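Putative poly(3-hydroxybutyrate) depolymerase LpqC (PDB 3D0K) is a putative poly(3-hydroxybutyrate) depolymerase, probably an alpha/beta-hydrolase that cleaves ester bonds with a serine nucleophile. Local coordinates at residues A[8-11]-A[12-15]; A[48-51]-A[52-56]; A[68-71]-A[72-75]; A[88-92]-A[93-97]. All coordinates share one frame; numbering follows the deposited sequence.

How the interactions relate
All four contacts are local and none touches another. Interactions 1 and 2 lie toward the periphery, about 25 and 21 Å from the centre of the chain; interactions 3 and 4 lie deeper, at about 14 and 15 Å. Interaction 1 starts helix 11-18, interaction 2 lies in the loop between strands 40-46 and 56-60, interaction 3 lies on helix 67-73, and interaction 4 follows strand 84-89. Interactions 1 and 4 both touch helix 122-133; interactions 2, 3 and 4 involve strand 56-60. The outer contacts rely on hydroxyl, carboxylate and carbonyl groups, while the inner ones add edge-to-face aromatic pairs, and interaction 3 a salt bridge.

Interaction 1: residues A[8-11]-A[12-15]; sequences DLTN and ADRI
Thr-10 and Asp-13 exchange side-chain to backbone hydrogen bonds at the start of helix 11-18. The hydroxyl of Thr-10 sits between its own backbone N and carbonyl carbon (chi1 63°), from where OG1 accepts from Asp-13 N at 3.1 Å. In return, the carboxylate of Asp-13 swings back beside its backbone N (chi1 -59°) and OD2 receives Thr-10 N at 3.0 Å. This second bond is nearly straight at hydrogen, but the donor comes from above the carboxylate plane. The Asp-13 side chain also packs its CB against Leu-9 CG, 3.6 Å away.

Arg-14 folds back over the same end of the helix. A bend at chi3 brings its guanidinium toward the preceding loop, where NH2 makes a weak bond to Leu-9 O at 3.2 Å. Thr-10 O lies over one face of the group, off its centre, while Asn-11 OD1 is at its edge, 3.6 Å from NH2; the amide and guanidinium planes are almost perpendicular. The other end of the Asn-11 amide, ND2, donates to Leu-30 O. Regular helical bonding begins here, with Arg-14 N reaching Thr-10 O at 2.9 Å and Ile-15 N reaching Asn-11 O. Ala-12 and Ile-15 turn to helix 122-133. The reciprocal Thr-10 and Asp-13 bonds define a capping box, with Thr-10 as the N-cap.

Interaction 2: residues A[48-51]-A[52-56]; sequences YGYT and PDRPV
Three hydrogen bonds join Tyr-50 and Thr-51 to the residues just after them, two from side-chain hydroxyls and one along the backbone. The phenol of Tyr-50 spans the turn and donates from OH to Arg-54 O at 2.8 Å, coming from above the carbonyl plane. With CG opposite the backbone N (chi1 -172°), its ring is directed toward Arg-54, where OH meets the carbonyl. The second hydroxyl bond is shorter: Thr-51 OG1 donates to Asp-53 OD1 at 2.6 Å, on the syn side of the carboxylate though tilted out of its plane. Between them, Arg-54 N donates to Thr-51 O at 3.0 Å and closes a type I beta turn from Thr-51 to Arg-54.

Van der Waals contacts accompany these bonds. Ring atom CE2 of Tyr-50 comes within 3.4 Å of Arg-54 CB, an oblique approach, and Pro-55 O lies at the ring edge. Beyond the hydroxyl, CG2 of Val-56 is 3.7 Å from Tyr-50 OH. The aliphatic part of Arg-54 also passes Thr-51, with CG 3.4 Å from OG1, before its bent chain leads the guanidinium away.

Outside the turn, the Tyr-50 and Val-56 side chains share Ala-137 as a neighbour, while Pro-55 and Val-56 pair their backbones with Leu-84, Gln-141 and Tyr-143 as strand 56-60 begins. The turn is thus gripped on its backbone and from two side chains: a phenol satisfies a carbonyl at its far end, and a threonine hydroxyl holds the Asp-53 carboxylate, probably favouring its ionised form.

Interaction 3: residues A[68-71]-A[72-75]; sequences ADYR and DFWI. With FMT (formic acid), chain K; SO4 (sulfate ion), chain G.
Tyr-70 and Phe-73, three residues apart on helix 67-73, meet edge to face. CE2, at the edge of Phe-73, lies over the centre of the Tyr-70 ring; the ring centroids are 4.9 Å apart and the planes 65° apart. Asp-69 O sits over one face of Phe-73, away from the ring centre, nearest to CD1 at 3.3 Å. Past this pair, Tyr-70 OH donates to O4 of a bound sulfate at 2.6 Å. The Tyr-70 side chain lies near, without touching, the probable Ser-148, His-271, Asp-216 triad of an alpha/beta-hydrolase fold, so the sulfate, though probably from the crystallisation liquor, may mark a pocket there.

Arg-71 and Asp-72 form a salt bridge. Arg-71 starts out extended (chi1 172°), and bends at chi2 and chi3 return NE to Asp-72 OD1 at 2.8 Å, above the carboxylate plane. NH2 is held by Thr-44 O. One water joins Arg-71 NH1 to Asp-72 OD2, and a second links OD2 to Asp-69 OD1. Asp-69 OD2 turns to Asn-66 ND2.

Trp-74 packs on strand 56-60 and helix 273-286, with CD1 at its edge 3.3 Å from Tyr-70 O. O2 of a formic acid molecule, likewise probably from the liquor, accepts from Ala-68 N at 3.2 Å. Asp-69 OD1 and Asp-72 OD2 are 4.7 Å apart; the salt bridge and the water between the carboxylates probably ease their repulsion.

Interaction 4: residues A[88-92]-A[93-97]; sequences PTFSD and EIWPG
The backbone leaves strand 84-89 of the alpha/beta-hydrolase-like sheet at Phe-90 and enters an ST motif headed by Ser-91, where Trp-95 N donates to Ser-91 O at 2.8 Å. The Ser-91 hydroxyl adds a bond of its own: a chi1 of 68° tucks OG over its own main chain, and it accepts from Ile-94 N at 3.1 Å. The serine thus takes up the amide hydrogens of two successive residues, one with its carbonyl and the other with its side chain. Ile-94 rests CB and CG1 against the same hydroxyl oxygen.

The turn brings Trp-95 back beside Phe-90 in a T-shaped pair. The phenylalanine presents its edge to the indole face, the planes 81° apart, and CD1 stands over the centre of the Trp-95 ring, 3.5 Å from CE2. Closer to the backbone, Phe-90 CB makes a CH-pi contact with the five-membered ring, 4.1 Å from its centroid. Indole NE1 is satisfied by Pro-39 O. Phe-90 stacks on Phe-40, and both rings of the T-shaped pair touch Leu-123 of helix 122-133. Arg-65 NH2 ties the two ends of the turn together by bonding both Phe-90 O and Trp-95 O.

A water molecule donates to Asp-92 OD1 at 2.7 Å and accepts from Gly-97 N at 2.8 Å.

Interaction 1: residues A[8-11]-A[12-15]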
loop_
_atom_site.group_PDB
_atom_site.type_symbol
_atom_site.label_atom_id
_atom_site.label_comp_id
_atom_site.label_asym_id
_atom_site.label_seq_id
_atom_site.Cartn_x
_atom_site.Cartn_y
_atom_site.Cartn_z
ATOM N N ASP A 8 16.651 -1.254 27.234
ATOM C CA ASP A 8 17.388 -2.396 26.602
ATOM C C ASP A 8 16.646 -3.202 25.515
ATOM O O ASP A 8 17.324 -3.747 24.648
ATOM C CB ASP A 8 17.988 -3.375 27.646
ATOM C CG ASP A 8 19.515 -3.242 27.794
ATOM O OD1 ASP A 8 20.081 -2.227 27.327
ATOM O OD2 ASP A 8 20.156 -4.152 28.399
ATOM N N LEU A 9 15.309 -3.319 25.544
ATOM C CA LEU A 9 14.592 -4.013 24.423
ATOM C C LEU A 9 14.577 -3.232 23.116
ATOM O O LEU A 9 14.346 -2.009 23.096
ATOM C CB LEU A 9 13.151 -4.431 24.766
ATOM C CG LEU A 9 12.859 -5.920 25.004
ATOM C CD1 LEU A 9 13.620 -6.512 26.170
ATOM C CD2 LEU A 9 11.370 -6.203 25.158
ATOM N N THR A 10 14.800 -3.932 22.013
ATOM C CA THR A 10 14.729 -3.289 20.718
ATOM C C THR A 10 13.344 -3.597 20.131
ATOM O O THR A 10 12.611 -4.474 20.666
ATOM C CB THR A 10 15.811 -3.858 19.790
ATOM O OG1 THR A 10 15.534 -5.254 19.599
ATOM C CG2 THR A 10 17.214 -3.738 20.448
ATOM N N ASN A 11 13.005 -2.900 19.047
ATOM C CA ASN A 11 11.785 -3.196 18.281
ATOM C C ASN A 11 11.747 -4.643 17.801
ATOM O O ASN A 11 10.692 -5.261 17.823
ATOM C CB ASN A 11 11.623 -2.263 17.080
ATOM C CG ASN A 11 11.009 -0.923 17.467
ATOM O OD1 ASN A 11 10.302 -0.828 18.480
ATOM N ND2 ASN A 11 11.288 0.113 16.684
ATOM N N ALA A 12 12.912 -5.192 17.423
ATOM C CA ALA A 12 12.959 -6.607 17.001
ATOM C C ALA A 12 12.608 -7.516 18.193
ATOM O O ALA A 12 11.828 -8.459 18.031
ATOM C CB ALA A 12 14.319 -6.965 16.435
ATOM N N ASP A 13 13.163 -7.227 19.377
ATOM C CA ASP A 13 12.851 -8.019 20.598
ATOM C C ASP A 13 11.367 -7.976 20.903
ATOM O O ASP A 13 10.769 -8.997 21.142
ATOM C CB ASP A 13 13.617 -7.556 21.834
ATOM C CG ASP A 13 15.119 -7.633 21.661
ATOM O OD1 ASP A 13 15.585 -8.608 21.003
ATOM O OD2 ASP A 13 15.835 -6.721 22.188
ATOM N N ARG A 14 10.794 -6.778 20.875
ATOM C CA ARG A 14 9.330 -6.605 21.067
ATOM C C ARG A 14 8.502 -7.431 20.110
ATOM O O ARG A 14 7.573 -8.143 20.530
ATOM C CB ARG A 14 8.923 -5.129 21.019
ATOM C CG ARG A 14 9.221 -4.472 22.353
ATOM C CD ARG A 14 8.731 -3.024 22.447
ATOM N NE ARG A 14 9.732 -2.147 21.858
ATOM C CZ ARG A 14 10.781 -1.641 22.502
ATOM N NH1 ARG A 14 10.994 -1.897 23.797
ATOM N NH2 ARG A 14 11.634 -0.875 21.838
ATOM N N ILE A 15 8.887 -7.386 18.839
ATOM C CA ILE A 15 8.160 -8.099 17.795
ATOM C C ILE A 15 8.281 -9.605 18.034
ATOM O O ILE A 15 7.344 -10.340 17.792
ATOM C CB ILE A 15 8.639 -7.704 16.351
ATOM C CG1 ILE A 15 8.161 -6.290 16.005
ATOM C CG2 ILE A 15 8.103 -8.730 15.288
ATOM C CD1 ILE A 15 8.734 -5.736 14.728
#

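Interaction 2: residues A[48-51]-A[52-56]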
loop_
_atom_site.group_PDB
_atom_site.type_symbol
_atom_site.label_atom_id
_atom_site.label_comp_id
_atom_site.label_asym_id
_atom_site.label_seq_id
_atom_site.Cartn_x
_atom_site.Cartn_y
_atom_site.Cartn_z
ATOM N N TYR A 48 -2.597 -20.133 12.853
ATOM C CA TYR A 48 -1.951 -21.373 13.284
ATOM C C TYR A 48 -1.244 -21.981 12.077
ATOM O O TYR A 48 -1.727 -21.898 10.963
ATOM C CB TYR A 48 -2.959 -22.354 13.839
ATOM C CG TYR A 48 -3.536 -21.857 15.127
ATOM C CD1 TYR A 48 -2.775 -21.871 16.292
ATOM C CD2 TYR A 48 -4.850 -21.431 15.197
ATOM C CE1 TYR A 48 -3.292 -21.444 17.520
ATOM C CE2 TYR A 48 -5.388 -20.991 16.425
ATOM C CZ TYR A 48 -4.594 -21.009 17.567
ATOM O OH TYR A 48 -5.106 -20.573 18.752
ATOM N N GLY A 49 -0.045 -22.487 12.304
ATOM C CA GLY A 49 0.663 -23.145 11.256
ATOM C C GLY A 49 1.547 -22.211 10.463
ATOM O O GLY A 49 2.171 -22.661 9.501
ATOM N N TYR A 50 1.598 -20.927 10.844
ATOM C CA TYR A 50 2.557 -20.003 10.255
ATOM C C TYR A 50 3.983 -20.463 10.579
ATOM O O TYR A 50 4.302 -20.762 11.713
ATOM C CB TYR A 50 2.334 -18.559 10.730
ATOM C CG TYR A 50 3.235 -17.640 9.937
ATOM C CD1 TYR A 50 4.408 -17.126 10.504
ATOM C CD2 TYR A 50 2.976 -17.396 8.589
ATOM C CE1 TYR A 50 5.289 -16.354 9.748
ATOM C CE2 TYR A 50 3.862 -16.626 7.813
ATOM C CZ TYR A 50 5.010 -16.115 8.414
ATOM O OH TYR A 50 5.888 -15.357 7.665
ATOM N N THR A 51 4.831 -20.539 9.572
ATOM C CA THR A 51 6.253 -20.816 9.770
ATOM C C THR A 51 7.011 -19.671 9.039
ATOM O O THR A 51 6.436 -19.020 8.149
ATOM C CB THR A 51 6.629 -22.231 9.258
ATOM O OG1 THR A 51 6.386 -22.312 7.857
ATOM C CG2 THR A 51 5.743 -23.283 9.898
ATOM N N PRO A 52 8.260 -19.384 9.453
ATOM C CA PRO A 52 8.976 -18.187 8.934
ATOM C C PRO A 52 9.232 -18.142 7.427
ATOM O O PRO A 52 9.519 -17.082 6.887
ATOM C CB PRO A 52 10.319 -18.193 9.683
ATOM C CG PRO A 52 10.164 -19.139 10.800
ATOM C CD PRO A 52 9.045 -20.122 10.460
ATOM N N ASP A 53 9.105 -19.262 6.730
ATOM C CA ASP A 53 9.301 -19.269 5.267
ATOM C C ASP A 53 8.080 -18.800 4.492
ATOM O O ASP A 53 8.151 -18.593 3.269
ATOM C CB ASP A 53 9.623 -20.698 4.813
ATOM C CG ASP A 53 8.636 -21.714 5.359
ATOM O OD1 ASP A 53 8.618 -21.964 6.579
ATOM O OD2 ASP A 53 7.889 -22.283 4.559
ATOM N N ARG A 54 6.959 -18.630 5.186
ATOM C CA ARG A 54 5.703 -18.335 4.492
ATOM C C ARG A 54 5.562 -16.846 4.237
ATOM O O ARG A 54 6.184 -16.033 4.928
ATOM C CB ARG A 54 4.502 -18.884 5.293
ATOM C CG ARG A 54 4.620 -20.382 5.620
ATOM C CD ARG A 54 3.877 -21.260 4.666
ATOM N NE ARG A 54 3.612 -20.621 3.394
ATOM C CZ ARG A 54 2.730 -21.059 2.499
ATOM N NH1 ARG A 54 2.556 -20.372 1.365
ATOM N NH2 ARG A 54 2.016 -22.177 2.736
ATOM N N PRO A 55 4.720 -16.454 3.257
ATOM C CA PRO A 55 4.636 -15.024 2.930
ATOM C C PRO A 55 4.173 -14.061 4.079
ATOM O O PRO A 55 3.435 -14.448 5.005
ATOM C CB PRO A 55 3.587 -14.995 1.804
ATOM C CG PRO A 55 3.696 -16.363 1.168
ATOM C CD PRO A 55 3.878 -17.275 2.370
ATOM N N VAL A 56 4.596 -12.798 3.972
ATOM C CA VAL A 56 4.131 -11.730 4.860
ATOM C C VAL A 56 3.372 -10.788 3.985
ATOM O O VAL A 56 3.856 -10.453 2.929
ATOM C CB VAL A 56 5.304 -10.972 5.448
ATOM C CG1 VAL A 56 4.804 -9.737 6.267
ATOM C CG2 VAL A 56 6.156 -11.988 6.273
#

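Interaction 3: residues A[68-71]-A[72-75]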
loop_
_atom_site.group_PDB
_atom_site.type_symbol
_atom_site.label_atom_id
_atom_site.label_comp_id
_atom_site.label_asym_id
_atom_site.label_seq_id
_atom_site.Cartn_x
_atom_site.Cartn_y
_atom_site.Cartn_z
ATOM N N ALA A 68 -7.204 -2.245 12.106
ATOM C CA ALA A 68 -7.681 -3.489 12.744
ATOM C C ALA A 68 -8.712 -4.165 11.856
ATOM O O ALA A 68 -8.699 -5.389 11.663
ATOM C CB ALA A 68 -8.228 -3.214 14.174
ATOM N N ASP A 69 -9.596 -3.348 11.275
ATOM C CA ASP A 69 -10.557 -3.845 10.304
ATOM C C ASP A 69 -9.881 -4.466 9.092
ATOM O O ASP A 69 -10.231 -5.577 8.686
ATOM C CB ASP A 69 -11.429 -2.700 9.796
ATOM C CG ASP A 69 -12.546 -2.311 10.763
ATOM O OD1 ASP A 69 -12.787 -3.019 11.783
ATOM O OD2 ASP A 69 -13.187 -1.268 10.472
ATOM N N TYR A 70 -8.917 -3.747 8.502
ATOM C CA TYR A 70 -8.198 -4.297 7.333
ATOM C C TYR A 70 -7.466 -5.613 7.631
ATOM O O TYR A 70 -7.459 -6.557 6.828
ATOM C CB TYR A 70 -7.257 -3.257 6.772
ATOM C CG TYR A 70 -7.973 -2.418 5.777
ATOM C CD1 TYR A 70 -8.025 -2.806 4.453
ATOM C CD2 TYR A 70 -8.703 -1.290 6.168
ATOM C CE1 TYR A 70 -8.709 -2.035 3.489
ATOM C CE2 TYR A 70 -9.431 -0.522 5.233
ATOM C CZ TYR A 70 -9.414 -0.911 3.880
ATOM O OH TYR A 70 -10.075 -0.180 2.904
ATOM N N ARG A 71 -6.878 -5.679 8.818
ATOM C CA ARG A 71 -6.213 -6.908 9.259
ATOM C C ARG A 71 -7.262 -8.051 9.308
ATOM O O ARG A 71 -7.007 -9.163 8.860
ATOM C CB ARG A 71 -5.557 -6.655 10.624
ATOM C CG ARG A 71 -4.961 -7.916 11.328
ATOM C CD ARG A 71 -5.984 -8.766 12.155
ATOM N NE ARG A 71 -6.855 -7.966 13.024
ATOM C CZ ARG A 71 -6.463 -7.314 14.116
ATOM N NH1 ARG A 71 -7.361 -6.629 14.792
ATOM N NH2 ARG A 71 -5.193 -7.367 14.560
ATOM N N ASP A 72 -8.454 -7.743 9.803
ATOM C CA ASP A 72 -9.558 -8.750 9.897
ATOM C C ASP A 72 -9.976 -9.247 8.510
ATOM O O ASP A 72 -10.308 -10.442 8.333
ATOM C CB ASP A 72 -10.783 -8.157 10.593
ATOM C CG ASP A 72 -10.612 -8.021 12.128
ATOM O OD1 ASP A 72 -9.607 -8.468 12.695
ATOM O OD2 ASP A 72 -11.512 -7.435 12.758
ATOM N N PHE A 73 -10.012 -8.338 7.530
ATOM C CA PHE A 73 -10.420 -8.730 6.159
ATOM C C PHE A 73 -9.533 -9.826 5.588
ATOM O O PHE A 73 -9.998 -10.625 4.772
ATOM C CB PHE A 73 -10.312 -7.562 5.172
ATOM C CG PHE A 73 -11.168 -6.392 5.505
ATOM C CD1 PHE A 73 -12.291 -6.521 6.313
ATOM C CD2 PHE A 73 -10.828 -5.123 4.984
ATOM C CE1 PHE A 73 -13.108 -5.383 6.620
ATOM C CE2 PHE A 73 -11.630 -3.982 5.262
ATOM C CZ PHE A 73 -12.764 -4.123 6.103
ATOM N N TRP A 74 -8.254 -9.849 5.995
ATOM C CA TRP A 74 -7.274 -10.809 5.498
ATOM C C TRP A 74 -7.169 -12.134 6.277
ATOM O O TRP A 74 -6.409 -13.017 5.877
ATOM C CB TRP A 74 -5.890 -10.161 5.408
ATOM C CG TRP A 74 -5.776 -9.240 4.210
ATOM C CD1 TRP A 74 -6.276 -7.941 4.082
ATOM C CD2 TRP A 74 -5.203 -9.581 2.964
ATOM N NE1 TRP A 74 -5.977 -7.441 2.810
ATOM C CE2 TRP A 74 -5.331 -8.437 2.108
ATOM C CE3 TRP A 74 -4.531 -10.733 2.483
ATOM C CZ2 TRP A 74 -4.828 -8.431 0.799
ATOM C CZ3 TRP A 74 -4.036 -10.724 1.175
ATOM C CH2 TRP A 74 -4.194 -9.569 0.350
ATOM N N ILE A 75 -7.896 -12.261 7.385
ATOM C CA ILE A 75 -7.871 -13.510 8.168
ATOM C C ILE A 75 -8.191 -14.812 7.375
ATOM O O ILE A 75 -7.428 -15.794 7.441
ATOM C CB ILE A 75 -8.668 -13.391 9.483
ATOM C CG1 ILE A 75 -7.902 -12.446 10.467
ATOM C CG2 ILE A 75 -8.877 -14.801 10.137
ATOM C CD1 ILE A 75 -8.779 -12.054 11.704
HETATM C C FMT K . -9.542 0.015 13.948
HETATM O O1 FMT K . -10.294 -0.521 13.057
HETATM O O2 FMT K . -8.254 0.206 13.910
HETATM S S SO4 G . -11.987 2.810 2.623
HETATM O O1 SO4 G . -12.358 1.978 1.495
HETATM O O2 SO4 G . -11.828 4.181 2.177
HETATM O O3 SO4 G . -13.011 2.740 3.655
HETATM O O4 SO4 G . -10.736 2.288 3.183
HETATM O O HOH W 1 -13.553 -6.009 11.632
HETATM O O HOH W 2 -10.471 -6.173 14.738
#

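Interaction 4: residues A[88-92]-A[93-97]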
loop_
_atom_site.group_PDB
_atom_site.type_symbol
_atom_site.label_atom_id
_atom_site.label_comp_id
_atom_site.label_asym_id
_atom_site.label_seq_id
_atom_site.Cartn_x
_atom_site.Cartn_y
_atom_site.Cartn_z
ATOM N N PRO A 88 0.270 -1.845 9.278
ATOM C CA PRO A 88 0.778 -0.626 9.910
ATOM C C PRO A 88 -0.352 0.401 9.911
ATOM O O PRO A 88 -0.858 0.764 8.843
ATOM C CB PRO A 88 1.933 -0.184 8.991
ATOM C CG PRO A 88 2.337 -1.484 8.224
ATOM C CD PRO A 88 1.001 -2.166 8.026
ATOM N N THR A 89 -0.687 0.895 11.109
ATOM C CA THR A 89 -1.897 1.673 11.330
ATOM C C THR A 89 -1.567 3.068 11.852
ATOM O O THR A 89 -0.971 3.200 12.912
ATOM C CB THR A 89 -2.787 0.939 12.324
ATOM O OG1 THR A 89 -3.028 -0.375 11.801
ATOM C CG2 THR A 89 -4.088 1.661 12.497
ATOM N N PHE A 90 -2.011 4.096 11.114
ATOM C CA PHE A 90 -1.597 5.499 11.394
ATOM C C PHE A 90 -2.833 6.274 11.798
ATOM O O PHE A 90 -3.691 6.564 10.968
ATOM C CB PHE A 90 -0.903 6.110 10.139
ATOM C CG PHE A 90 0.340 5.362 9.731
ATOM C CD1 PHE A 90 1.556 5.633 10.330
ATOM C CD2 PHE A 90 0.270 4.315 8.789
ATOM C CE1 PHE A 90 2.683 4.926 9.975
ATOM C CE2 PHE A 90 1.372 3.606 8.420
ATOM C CZ PHE A 90 2.591 3.881 9.037
ATOM N N SER A 91 -2.950 6.551 13.088
ATOM C CA SER A 91 -4.163 7.114 13.611
ATOM C C SER A 91 -4.340 8.554 13.153
ATOM O O SER A 91 -3.365 9.231 12.869
ATOM C CB SER A 91 -4.144 7.057 15.142
ATOM O OG SER A 91 -3.158 7.941 15.657
ATOM N N ASP A 92 -5.582 9.002 13.074
ATOM C CA ASP A 92 -5.872 10.401 12.762
ATOM C C ASP A 92 -5.271 11.338 13.802
ATOM O O ASP A 92 -4.861 12.476 13.479
ATOM C CB ASP A 92 -7.361 10.612 12.713
ATOM C CG ASP A 92 -7.963 10.231 11.393
ATOM O OD1 ASP A 92 -7.336 10.474 10.330
ATOM O OD2 ASP A 92 -9.102 9.698 11.410
ATOM N N GLU A 93 -5.192 10.866 15.050
ATOM C CA GLU A 93 -4.685 11.718 16.113
ATOM C C GLU A 93 -3.195 11.993 15.988
ATOM O O GLU A 93 -2.779 13.116 16.148
ATOM C CB GLU A 93 -4.995 11.143 17.505
ATOM C CG GLU A 93 -5.347 12.222 18.494
ATOM C CD GLU A 93 -4.734 12.011 19.889
ATOM O OE1 GLU A 93 -4.490 10.830 20.309
ATOM O OE2 GLU A 93 -4.515 13.061 20.573
ATOM N N ILE A 94 -2.396 10.988 15.657
ATOM C CA ILE A 94 -0.934 11.168 15.582
ATOM C C ILE A 94 -0.415 11.464 14.158
ATOM O O ILE A 94 0.661 12.084 13.983
ATOM C CB ILE A 94 -0.212 9.931 16.168
ATOM C CG1 ILE A 94 -0.689 9.694 17.602
ATOM C CG2 ILE A 94 1.323 10.058 16.105
ATOM C CD1 ILE A 94 -0.284 8.366 18.202
ATOM N N TRP A 95 -1.177 11.015 13.158
ATOM C CA TRP A 95 -0.812 11.205 11.741
ATOM C C TRP A 95 -1.957 11.910 10.998
ATOM O O TRP A 95 -2.592 11.336 10.119
ATOM C CB TRP A 95 -0.524 9.850 11.105
ATOM C CG TRP A 95 0.583 9.140 11.788
ATOM C CD1 TRP A 95 0.487 8.361 12.918
ATOM C CD2 TRP A 95 1.959 9.116 11.396
ATOM N NE1 TRP A 95 1.730 7.860 13.256
ATOM C CE2 TRP A 95 2.652 8.294 12.342
ATOM C CE3 TRP A 95 2.681 9.696 10.338
ATOM C CZ2 TRP A 95 4.027 8.036 12.256
ATOM C CZ3 TRP A 95 4.060 9.448 10.253
ATOM C CH2 TRP A 95 4.720 8.635 11.223
ATOM N N PRO A 96 -2.222 13.177 11.356
ATOM C CA PRO A 96 -3.441 13.820 10.845
ATOM C C PRO A 96 -3.418 14.166 9.338
ATOM O O PRO A 96 -2.393 14.578 8.793
ATOM C CB PRO A 96 -3.546 15.099 11.715
ATOM C CG PRO A 96 -2.121 15.398 12.046
ATOM C CD PRO A 96 -1.430 14.091 12.214
ATOM N N GLY A 97 -4.571 13.991 8.687
ATOM C CA GLY A 97 -4.777 14.457 7.313
ATOM C C GLY A 97 -4.107 13.591 6.257
ATOM O O GLY A 97 -3.248 12.742 6.546
HETATM O O HOH W 3 -6.872 13.086 10.071
#